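Long-range contacts in HcgC (Methanococcus maripaludis S2, PDB 5O4J), which catalyses the SAM-dependent C-methylation of a pyridinol, probably as a step in building the iron-guanylylpyridinol cofactor of [Fe]-hydrogenase: residues 40-45 and 128-133; 204-209 and 222-227; 71-76 and 89-94. All blocks are in the same frame, centred on the assembly; numbering follows the deposited sequence.

Contact 1: 40-45 and 128-133; sequences EEFKQA and PKVLIV
In the mixed, Rossmann-like sheet, Phe-42 and Glu-40, at the entry to strand 42-48, meet Lys-129 and Val-130, where strand 130-134 begins. These strands are not direct neighbours, since strand 108-111 runs between them, and no hydrogen bond joins the two segments: the contact is made by side chains alone. Its apolar half is Phe-42 against Val-130. The methyl CG2 of Val-130 arrives at the rim of the ring, near its plane, and lies 3.9 Å from Phe-42 CZ and equally close to CE1 of the same ring. Lys-129 CB sits at the same edge, 4.3 Å from Phe-42 CE1. The CB of Phe-42 is not aimed at the other segment; it is the far end of the ring that closes the distance. The second half sets the carboxylate of Glu-40 against the aliphatic part of Lys-129. Glu-40, with CG trans to the backbone N (chi1 -175°) and an extended chain beyond it, brings its carboxylate slantwise across the lysine chain, OE2 being 3.6 Å from Lys-129 CD. The amine is further off, with Lys-129 NZ 4.8 Å from Glu-40 OE2, so the opposite charges are near without forming a salt bridge; Lys-129 NZ also has a long, weak ion pair with Asp-107. Leu-37 of helix 18-37 packs on both Phe-42 and Val-130, while Phe-42 also touches Leu-108 of strand 108-111 and Cys-65 of strand 65-72.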
loop_
_atom_site.group_PDB
_atom_site.type_symbol
_atom_site.label_atom_id
_atom_site.label_comp_id
_atom_site.label_asym_id
_atom_site.label_seq_id
_atom_site.Cartn_x
_atom_site.Cartn_y
_atom_site.Cartn_z
ATOM N N GLU A 40 18.120 -34.943 17.795
ATOM C CA GLU A 40 17.619 -35.939 18.732
ATOM C C GLU A 40 16.772 -36.977 18.002
ATOM O O GLU A 40 16.006 -36.656 17.088
ATOM C CB GLU A 40 16.803 -35.268 19.843
ATOM C CG GLU A 40 16.347 -36.241 20.933
ATOM C CD GLU A 40 15.798 -35.559 22.179
ATOM O OE1 GLU A 40 15.809 -34.316 22.254
ATOM O OE2 GLU A 40 15.365 -36.282 23.100
ATOM N N GLU A 41 16.932 -38.231 18.399
ATOM C CA GLU A 41 16.180 -39.336 17.831
ATOM C C GLU A 41 15.047 -39.717 18.771
ATOM O O GLU A 41 15.174 -39.629 19.997
ATOM C CB GLU A 41 17.107 -40.526 17.574
ATOM C CG GLU A 41 18.079 -40.277 16.427
ATOM C CD GLU A 41 19.116 -41.372 16.271
ATOM O OE1 GLU A 41 19.103 -42.336 17.060
ATOM O OE2 GLU A 41 19.945 -41.268 15.346
ATOM N N PHE A 42 13.931 -40.139 18.182
ATOM C CA PHE A 42 12.708 -40.398 18.922
ATOM C C PHE A 42 12.124 -41.733 18.486
ATOM O O PHE A 42 12.261 -42.141 17.331
ATOM C CB PHE A 42 11.669 -39.284 18.692
ATOM C CG PHE A 42 12.133 -37.921 19.126
ATOM C CD1 PHE A 42 11.927 -37.477 20.427
ATOM C CD2 PHE A 42 12.787 -37.089 18.240
ATOM C CE1 PHE A 42 12.366 -36.221 20.824
ATOM C CE2 PHE A 42 13.226 -35.834 18.631
ATOM C CZ PHE A 42 13.011 -35.396 19.916
ATOM N N LYS A 43 11.445 -42.399 19.423
ATOM C CA LYS A 43 10.813 -43.675 19.119
ATOM C C LYS A 43 9.474 -43.478 18.428
ATOM O O LYS A 43 9.126 -44.235 17.513
ATOM C CB LYS A 43 10.627 -44.488 20.403
ATOM C CG LYS A 43 11.912 -45.126 20.911
ATOM C CD LYS A 43 11.727 -45.731 22.297
ATOM C CE LYS A 43 12.940 -46.552 22.715
ATOM N NZ LYS A 43 14.145 -45.705 22.949
ATOM N N GLN A 44 8.710 -42.470 18.845
ATOM C CA GLN A 44 7.368 -42.276 18.311
ATOM C C GLN A 44 7.009 -40.801 18.330
ATOM O O GLN A 44 6.933 -40.187 19.399
ATOM C CB GLN A 44 6.355 -43.082 19.115
ATOM C CG GLN A 44 4.931 -42.956 18.612
ATOM C CD GLN A 44 3.955 -43.690 19.494
ATOM O OE1 GLN A 44 3.600 -43.217 20.570
ATOM N NE2 GLN A 44 3.536 -44.870 19.055
ATOM N N ALA A 45 6.768 -40.244 17.151
ATOM C CA ALA A 45 6.339 -38.864 17.008
ATOM C C ALA A 45 4.876 -38.841 16.603
ATOM O O ALA A 45 4.457 -39.602 15.726
ATOM C CB ALA A 45 7.180 -38.125 15.967
ATOM N N PRO A 128 5.811 -36.416 26.576
ATOM C CA PRO A 128 6.919 -36.568 25.636
ATOM C C PRO A 128 8.200 -35.935 26.166
ATOM O O PRO A 128 8.204 -35.182 27.140
ATOM C CB PRO A 128 6.416 -35.820 24.393
ATOM C CG PRO A 128 5.583 -34.717 24.959
ATOM C CD PRO A 128 4.962 -35.258 26.239
ATOM N N LYS A 129 9.299 -36.279 25.503
ATOM C CA LYS A 129 10.550 -35.567 25.723
ATOM C C LYS A 129 10.452 -34.141 25.207
ATOM O O LYS A 129 10.918 -33.202 25.860
ATOM C CB LYS A 129 11.683 -36.311 25.020
ATOM C CG LYS A 129 11.993 -37.660 25.634
ATOM C CD LYS A 129 13.021 -38.406 24.809
ATOM C CE LYS A 129 13.292 -39.786 25.383
ATOM N NZ LYS A 129 14.018 -40.649 24.415
ATOM N N VAL A 130 9.818 -33.962 24.052
ATOM C CA VAL A 130 9.746 -32.675 23.371
ATOM C C VAL A 130 8.307 -32.430 22.937
ATOM O O VAL A 130 7.649 -33.331 22.404
ATOM C CB VAL A 130 10.696 -32.626 22.161
ATOM C CG1 VAL A 130 10.522 -31.335 21.366
ATOM C CG2 VAL A 130 12.136 -32.776 22.638
ATOM N N LEU A 131 7.820 -31.221 23.196
ATOM C CA LEU A 131 6.534 -30.745 22.712
ATOM C C LEU A 131 6.772 -29.487 21.892
ATOM O O LEU A 131 7.431 -28.559 22.366
ATOM C CB LEU A 131 5.587 -30.439 23.875
ATOM C CG LEU A 131 4.292 -29.709 23.507
ATOM C CD1 LEU A 131 3.410 -30.608 22.669
ATOM C CD2 LEU A 131 3.564 -29.244 24.758
ATOM N N ILE A 132 6.244 -29.457 20.668
ATOM C CA ILE A 132 6.245 -28.262 19.829
ATOM C C ILE A 132 4.803 -27.930 19.492
ATOM O O ILE A 132 4.064 -28.803 19.030
ATOM C CB ILE A 132 7.047 -28.466 18.533
ATOM C CG1 ILE A 132 8.503 -28.792 18.861
ATOM C CG2 ILE A 132 6.948 -27.229 17.642
ATOM C CD1 ILE A 132 9.302 -29.255 17.675
ATOM N N VAL A 133 4.409 -26.677 19.716
ATOM C CA VAL A 133 3.088 -26.174 19.355
ATOM C C VAL A 133 3.279 -25.058 18.341
ATOM O O VAL A 133 4.066 -24.135 18.571
ATOM C CB VAL A 133 2.310 -25.661 20.582
ATOM C CG1 VAL A 133 0.953 -25.049 20.177
ATOM C CG2 VAL A 133 2.104 -26.773 21.588
#

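Contact 2: 204-209 and 222-227; sequences NLKYFE and LTELNM
Glu-224, near the end of helix 218-225, reaches across to Phe-208, at the start of helix 208-213, and to Lys-206 in the loop before it; the two helices connect strands 198-203 and 230-234. Its CB lies at the edge of the Phe-208 ring, in the ring plane and 3.9 Å from CD1. With CG beside the backbone N (chi1 -74°), the extended chain slides past the phenyl group and carries the carboxylate to Lys-206, its plane turned 64° from that of the ring. OE1 passes 3.9 Å from Phe-208 CD1 and is hydrogen-bonded to Thr-211. Lys-206 NZ stands above the carboxylate plane, 52° out of it, and makes a 2.7 Å salt bridge to OE2, which Lys-220 also pairs with. Lys-206 CG lies 3.5 Å above one face of the Phe-208 ring and Leu-225 CD2 over the opposite face, both offset toward the rim. Further along, Met-227 CE rests 3.6 Å from Asn-204 ND2, an amide nitrogen bonded to Ser-228 O and Thr-231 OG1. Replacing Lys-206 by alanine is likely to leave Glu-224 leaning on Lys-220 for its charge and to strip the CG contact from the ring. The chemistry is thus mixed: one lysine gives an apolar contact through CG and a counter-charge through NZ.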
loop_
_atom_site.group_PDB
_atom_site.type_symbol
_atom_site.label_atom_id
_atom_site.label_comp_id
_atom_site.label_asym_id
_atom_site.label_seq_id
_atom_site.Cartn_x
_atom_site.Cartn_y
_atom_site.Cartn_z
ATOM N N ASN A 204 -3.867 -15.993 -9.257
ATOM C CA ASN A 204 -4.659 -17.178 -9.576
ATOM C C ASN A 204 -5.071 -17.867 -8.281
ATOM O O ASN A 204 -4.659 -18.985 -7.964
ATOM C CB ASN A 204 -3.884 -18.094 -10.496
ATOM C CG ASN A 204 -3.781 -17.524 -11.874
ATOM O OD1 ASN A 204 -4.789 -17.117 -12.447
ATOM N ND2 ASN A 204 -2.562 -17.435 -12.402
ATOM N N LEU A 205 -5.935 -17.168 -7.547
ATOM C CA LEU A 205 -6.355 -17.581 -6.220
ATOM C C LEU A 205 -7.821 -17.986 -6.207
ATOM O O LEU A 205 -8.632 -17.537 -7.025
ATOM C CB LEU A 205 -6.117 -16.464 -5.204
ATOM C CG LEU A 205 -4.646 -16.158 -4.933
ATOM C CD1 LEU A 205 -4.485 -14.905 -4.092
ATOM C CD2 LEU A 205 -4.012 -17.350 -4.218
ATOM N N LYS A 206 -8.136 -18.851 -5.255
ATOM C CA LYS A 206 -9.503 -19.244 -4.945
ATOM C C LYS A 206 -9.489 -19.769 -3.519
ATOM O O LYS A 206 -8.445 -19.818 -2.861
ATOM C CB LYS A 206 -10.028 -20.292 -5.923
ATOM C CG LYS A 206 -9.237 -21.597 -5.869
ATOM C CD LYS A 206 -9.924 -22.721 -6.636
ATOM C CE LYS A 206 -11.115 -23.261 -5.849
ATOM N NZ LYS A 206 -11.940 -24.179 -6.662
ATOM N N TYR A 207 -10.662 -20.154 -3.033
ATOM C CA TYR A 207 -10.784 -20.642 -1.666
ATOM C C TYR A 207 -10.393 -22.121 -1.639
ATOM O O TYR A 207 -11.229 -23.025 -1.550
ATOM C CB TYR A 207 -12.196 -20.386 -1.160
ATOM C CG TYR A 207 -12.455 -20.866 0.238
ATOM C CD1 TYR A 207 -11.629 -20.489 1.288
ATOM C CD2 TYR A 207 -13.541 -21.672 0.520
ATOM C CE1 TYR A 207 -11.874 -20.932 2.583
ATOM C CE2 TYR A 207 -13.789 -22.120 1.805
ATOM C CZ TYR A 207 -12.958 -21.745 2.826
ATOM O OH TYR A 207 -13.218 -22.183 4.099
ATOM N N PHE A 208 -9.077 -22.359 -1.772
ATOM C CA PHE A 208 -8.555 -23.723 -1.809
ATOM C C PHE A 208 -8.962 -24.502 -0.571
ATOM O O PHE A 208 -9.151 -25.722 -0.619
ATOM C CB PHE A 208 -7.026 -23.724 -1.882
ATOM C CG PHE A 208 -6.452 -22.939 -3.019
ATOM C CD1 PHE A 208 -6.462 -23.433 -4.309
ATOM C CD2 PHE A 208 -5.852 -21.715 -2.779
ATOM C CE1 PHE A 208 -5.910 -22.703 -5.347
ATOM C CE2 PHE A 208 -5.302 -20.981 -3.804
ATOM C CZ PHE A 208 -5.330 -21.469 -5.088
ATOM N N GLU A 209 -9.009 -23.825 0.566
ATOM C CA GLU A 209 -9.377 -24.472 1.815
ATOM C C GLU A 209 -10.733 -25.167 1.701
ATOM O O GLU A 209 -10.931 -26.259 2.251
ATOM C CB GLU A 209 -9.367 -23.408 2.908
ATOM C CG GLU A 209 -9.897 -23.798 4.254
ATOM C CD GLU A 209 -9.983 -22.591 5.167
ATOM O OE1 GLU A 209 -8.927 -21.967 5.408
ATOM O OE2 GLU A 209 -11.105 -22.243 5.605
ATOM N N LEU A 222 -4.964 -30.608 -4.671
ATOM C CA LEU A 222 -3.597 -30.676 -5.173
ATOM C C LEU A 222 -3.531 -30.257 -6.634
ATOM O O LEU A 222 -2.561 -29.616 -7.052
ATOM C CB LEU A 222 -3.040 -32.080 -4.974
ATOM C CG LEU A 222 -2.996 -32.518 -3.506
ATOM C CD1 LEU A 222 -2.577 -33.974 -3.395
ATOM C CD2 LEU A 222 -2.070 -31.625 -2.688
ATOM N N THR A 223 -4.557 -30.605 -7.422
ATOM C CA THR A 223 -4.623 -30.148 -8.807
ATOM C C THR A 223 -4.721 -28.636 -8.873
ATOM O O THR A 223 -4.053 -27.995 -9.697
ATOM C CB THR A 223 -5.823 -30.773 -9.518
ATOM O OG1 THR A 223 -5.655 -32.193 -9.556
ATOM C CG2 THR A 223 -5.972 -30.222 -10.943
ATOM N N GLU A 224 -5.546 -28.049 -8.004
ATOM C CA GLU A 224 -5.689 -26.602 -7.981
ATOM C C GLU A 224 -4.364 -25.919 -7.677
ATOM O O GLU A 224 -4.115 -24.816 -8.181
ATOM C CB GLU A 224 -6.764 -26.211 -6.972
ATOM C CG GLU A 224 -8.144 -26.532 -7.505
ATOM C CD GLU A 224 -9.239 -26.399 -6.478
ATOM O OE1 GLU A 224 -8.923 -26.261 -5.276
ATOM O OE2 GLU A 224 -10.421 -26.413 -6.895
ATOM N N LEU A 225 -3.505 -26.541 -6.861
ATOM C CA LEU A 225 -2.214 -25.932 -6.554
ATOM C C LEU A 225 -1.259 -25.995 -7.736
ATOM O O LEU A 225 -0.293 -25.231 -7.779
ATOM C CB LEU A 225 -1.569 -26.616 -5.346
ATOM C CG LEU A 225 -2.325 -26.599 -4.012
ATOM C CD1 LEU A 225 -1.450 -27.234 -2.953
ATOM C CD2 LEU A 225 -2.720 -25.194 -3.620
ATOM N N ASN A 226 -1.516 -26.884 -8.693
ATOM C CA ASN A 226 -0.634 -27.090 -9.842
ATOM C C ASN A 226 -0.966 -26.095 -10.958
ATOM O O ASN A 226 -1.284 -26.456 -12.092
ATOM C CB ASN A 226 -0.765 -28.529 -10.331
ATOM C CG ASN A 226 0.330 -28.921 -11.295
ATOM O OD1 ASN A 226 1.430 -28.376 -11.257
ATOM N ND2 ASN A 226 0.032 -29.883 -12.165
ATOM N N MET A 227 -0.913 -24.822 -10.593
ATOM C CA MET A 227 -1.335 -23.713 -11.435
ATOM C C MET A 227 -0.395 -22.547 -11.173
ATOM O O MET A 227 0.032 -22.339 -10.034
ATOM C CB MET A 227 -2.787 -23.306 -11.135
ATOM C CG MET A 227 -3.262 -22.026 -11.809
ATOM S SD MET A 227 -3.103 -22.081 -13.604
ATOM C CE MET A 227 -3.610 -20.419 -14.049
#

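Contact 3: 71-76 and 89-94; sequences VDIQPH and MDLNKL. With SAH (S-adenosyl-L-homocysteine), chain E.
Val-71 and Asp-72 pair in parallel with Met-89 and Asp-90 at the edge of the Rossmann-like sheet. Of the backbone bonds, Asp-72 N to Met-89 O is the sounder (3.2 Å, 152° at the hydrogen), whereas Leu-91 N to Asp-72 O is weak (3.1 Å, 130°), as the second chain is already turning into helix 91-99. Two CA-H...O contacts, Val-71 to Met-89 O and Asp-90 to Asp-72 O, supplement them. Asp-90 occupies the N-cap position of that helix: its CG lies between the backbone N and the carbonyl carbon (chi1 61°), and OD1 accepts Lys-93 N over 2.6 Å. The apolar contacts lie on the Val-71 side of the sheet and beyond the strand end. Val-71 CG1 is 4.1 Å from Leu-94 CD2, and Ile-73 CD1 is 3.8 Å from Leu-91 CD2. Both Leu-91 methyls also border N1 of the adenine, and Ile-73 CB and CG2 lie against its C4. The ligand bonds converge on Asp-72: SAH O2' donates to OD1 and SAH O3' to OD2, each at 2.7 Å. OD1 also takes Gln-74 N at 2.9 Å through its anti lone pair, an Asx turn, and OD2 takes Ala-50 N. An acidic residue ending the second strand of the Rossmann sheet in chain order, here 65-72, and holding both ribose hydroxyls is a hallmark of Rossmann-fold methyltransferases. Four donors grip this carboxylate, so the backbone donors Gln-74 N and Ala-50 N probably hold its rotation while its oxygens accept the ribose diol.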
loop_
_atom_site.group_PDB
_atom_site.type_symbol
_atom_site.label_atom_id
_atom_site.label_comp_id
_atom_site.label_asym_id
_atom_site.label_seq_id
_atom_site.Cartn_x
_atom_site.Cartn_y
_atom_site.Cartn_z
ATOM N N VAL A 71 -2.167 -37.307 13.116
ATOM C CA VAL A 71 -3.521 -37.380 13.638
ATOM C C VAL A 71 -4.286 -36.188 13.099
ATOM O O VAL A 71 -3.805 -35.054 13.182
ATOM C CB VAL A 71 -3.562 -37.393 15.176
ATOM C CG1 VAL A 71 -5.017 -37.395 15.671
ATOM C CG2 VAL A 71 -2.793 -38.585 15.715
ATOM N N ASP A 72 -5.466 -36.447 12.540
ATOM C CA ASP A 72 -6.336 -35.370 12.114
ATOM C C ASP A 72 -7.773 -35.715 12.451
ATOM O O ASP A 72 -8.188 -36.873 12.351
ATOM C CB ASP A 72 -6.217 -35.084 10.623
ATOM C CG ASP A 72 -6.620 -33.657 10.286
ATOM O OD1 ASP A 72 -7.832 -33.361 10.294
ATOM O OD2 ASP A 72 -5.714 -32.823 10.076
ATOM N N ILE A 73 -8.522 -34.692 12.860
ATOM C CA ILE A 73 -9.936 -34.860 13.158
ATOM C C ILE A 73 -10.731 -35.214 11.910
ATOM O O ILE A 73 -11.811 -35.801 12.013
ATOM C CB ILE A 73 -10.468 -33.584 13.846
ATOM C CG1 ILE A 73 -11.825 -33.851 14.505
ATOM C CG2 ILE A 73 -10.566 -32.415 12.862
ATOM C CD1 ILE A 73 -12.220 -32.774 15.497
ATOM N N GLN A 74 -10.204 -34.896 10.720
ATOM C CA GLN A 74 -10.862 -35.196 9.456
ATOM C C GLN A 74 -10.312 -36.499 8.894
ATOM O O GLN A 74 -9.154 -36.524 8.446
ATOM C CB GLN A 74 -10.636 -34.061 8.455
ATOM C CG GLN A 74 -11.163 -32.711 8.895
ATOM C CD GLN A 74 -12.658 -32.568 8.670
ATOM O OE1 GLN A 74 -13.214 -33.141 7.729
ATOM N NE2 GLN A 74 -13.316 -31.796 9.528
ATOM N N PRO A 75 -11.078 -37.593 8.882
ATOM C CA PRO A 75 -10.520 -38.849 8.354
ATOM C C PRO A 75 -10.110 -38.778 6.893
ATOM O O PRO A 75 -9.158 -39.468 6.505
ATOM C CB PRO A 75 -11.653 -39.865 8.583
ATOM C CG PRO A 75 -12.873 -39.064 8.810
ATOM C CD PRO A 75 -12.429 -37.784 9.437
ATOM N N HIS A 76 -10.778 -37.973 6.063
ATOM C CA HIS A 76 -10.427 -37.956 4.645
ATOM C C HIS A 76 -9.058 -37.342 4.388
ATOM O O HIS A 76 -8.521 -37.504 3.286
ATOM C CB HIS A 76 -11.496 -37.216 3.828
ATOM C CG HIS A 76 -11.391 -35.726 3.888
ATOM N ND1 HIS A 76 -11.849 -34.989 4.960
ATOM C CD2 HIS A 76 -10.909 -34.831 2.992
ATOM C CE1 HIS A 76 -11.638 -33.705 4.728
ATOM N NE2 HIS A 76 -11.074 -33.582 3.540
ATOM N N MET A 89 -4.022 -41.576 11.732
ATOM C CA MET A 89 -5.054 -41.910 12.702
ATOM C C MET A 89 -6.028 -40.752 12.757
ATOM O O MET A 89 -5.604 -39.599 12.851
ATOM C CB MET A 89 -4.472 -42.123 14.104
ATOM C CG MET A 89 -3.621 -43.349 14.299
ATOM S SD MET A 89 -3.637 -43.728 16.057
ATOM C CE MET A 89 -2.225 -42.847 16.677
ATOM N N ASP A 90 -7.325 -41.043 12.714
ATOM C CA ASP A 90 -8.253 -39.966 12.993
ATOM C C ASP A 90 -8.342 -39.767 14.502
ATOM O O ASP A 90 -7.918 -40.613 15.297
ATOM C CB ASP A 90 -9.632 -40.232 12.375
ATOM C CG ASP A 90 -10.292 -41.491 12.905
ATOM O OD1 ASP A 90 -10.472 -41.604 14.133
ATOM O OD2 ASP A 90 -10.650 -42.360 12.080
ATOM N N LEU A 91 -8.857 -38.602 14.891
ATOM C CA LEU A 91 -8.857 -38.235 16.301
ATOM C C LEU A 91 -9.592 -39.276 17.136
ATOM O O LEU A 91 -9.158 -39.619 18.239
ATOM C CB LEU A 91 -9.475 -36.849 16.472
ATOM C CG LEU A 91 -9.412 -36.234 17.868
ATOM C CD1 LEU A 91 -7.973 -36.116 18.344
ATOM C CD2 LEU A 91 -10.084 -34.876 17.880
ATOM N N ASN A 92 -10.708 -39.797 16.623
ATOM C CA ASN A 92 -11.450 -40.823 17.351
ATOM C C ASN A 92 -10.609 -42.076 17.554
ATOM O O ASN A 92 -10.598 -42.653 18.647
ATOM C CB ASN A 92 -12.741 -41.168 16.610
ATOM C CG ASN A 92 -13.980 -40.770 17.380
ATOM O OD1 ASN A 92 -14.449 -41.508 18.245
ATOM N ND2 ASN A 92 -14.519 -39.595 17.069
ATOM N N LYS A 93 -9.901 -42.516 16.510
ATOM C CA LYS A 93 -9.074 -43.713 16.631
ATOM C C LYS A 93 -7.942 -43.506 17.629
ATOM O O LYS A 93 -7.560 -44.436 18.351
ATOM C CB LYS A 93 -8.509 -44.105 15.266
ATOM C CG LYS A 93 -7.705 -45.395 15.292
ATOM C CD LYS A 93 -6.997 -45.661 13.980
ATOM C CE LYS A 93 -6.211 -46.959 14.056
ATOM N NZ LYS A 93 -5.468 -47.260 12.802
ATOM N N LEU A 94 -7.372 -42.300 17.670
ATOM C CA LEU A 94 -6.330 -42.018 18.650
ATOM C C LEU A 94 -6.889 -42.092 20.061
ATOM O O LEU A 94 -6.337 -42.779 20.930
ATOM C CB LEU A 94 -5.736 -40.629 18.410
ATOM C CG LEU A 94 -4.800 -40.143 19.525
ATOM C CD1 LEU A 94 -3.423 -40.769 19.375
ATOM C CD2 LEU A 94 -4.743 -38.635 19.563
HETATM N N SAH E . -1.050 -24.270 10.906
HETATM C CA SAH E . -1.320 -25.139 9.721
HETATM C CB SAH E . -2.812 -25.111 9.397
HETATM C CG SAH E . -3.610 -25.996 10.353
HETATM S SD SAH E . -5.325 -26.086 9.900
HETATM C C SAH E . -0.559 -24.683 8.509
HETATM O O SAH E . -0.712 -25.310 7.432
HETATM O OXT SAH E . 0.177 -23.695 8.629
HETATM C "C5'" SAH E . -5.947 -27.225 11.101
HETATM C "C4'" SAH E . -5.638 -28.680 10.768
HETATM O "O4'" SAH E . -5.731 -29.449 11.974
HETATM C "C3'" SAH E . -6.671 -29.267 9.825
HETATM O "O3'" SAH E . -6.107 -30.326 9.033
HETATM C "C2'" SAH E . -7.712 -29.776 10.793
HETATM O "O2'" SAH E . -8.585 -30.774 10.254
HETATM C "C1'" SAH E . -6.853 -30.335 11.902
HETATM N N9 SAH E . -7.494 -30.322 13.226
HETATM C C8 SAH E . -8.282 -29.349 13.737
HETATM N N7 SAH E . -8.653 -29.681 15.000
HETATM C C5 SAH E . -8.076 -30.863 15.291
HETATM C C6 SAH E . -8.044 -31.772 16.453
HETATM N N6 SAH E . -8.730 -31.462 17.576
HETATM N N1 SAH E . -7.322 -32.904 16.343
HETATM C C2 SAH E . -6.631 -33.218 15.237
HETATM N N3 SAH E . -6.615 -32.444 14.139
HETATM C C4 SAH E . -7.309 -31.280 14.122
HETATM O O HOH W 1 -11.969 -37.891 14.141
#

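From the N terminus, the first of these segments the chain reaches is 40-45, which is matched much later by 128-133; contact 1 therefore closes a long loop. Contact 3 is nested inside it: 71-76 ends the strand next to 42-48, and 89-94 returns after a short excursion to form the sheet edge and start a helix. Contacts 1 and 3 thus reach the same mixed sheet, with centres about 20 Å apart and no touch. Contact 2 follows in series, closing a short loop of two helices between strands 198-203 and 230-234 of the antiparallel sheet. Its centre lies about 33 Å from that of contact 1 and 24 Å from that of contact 3.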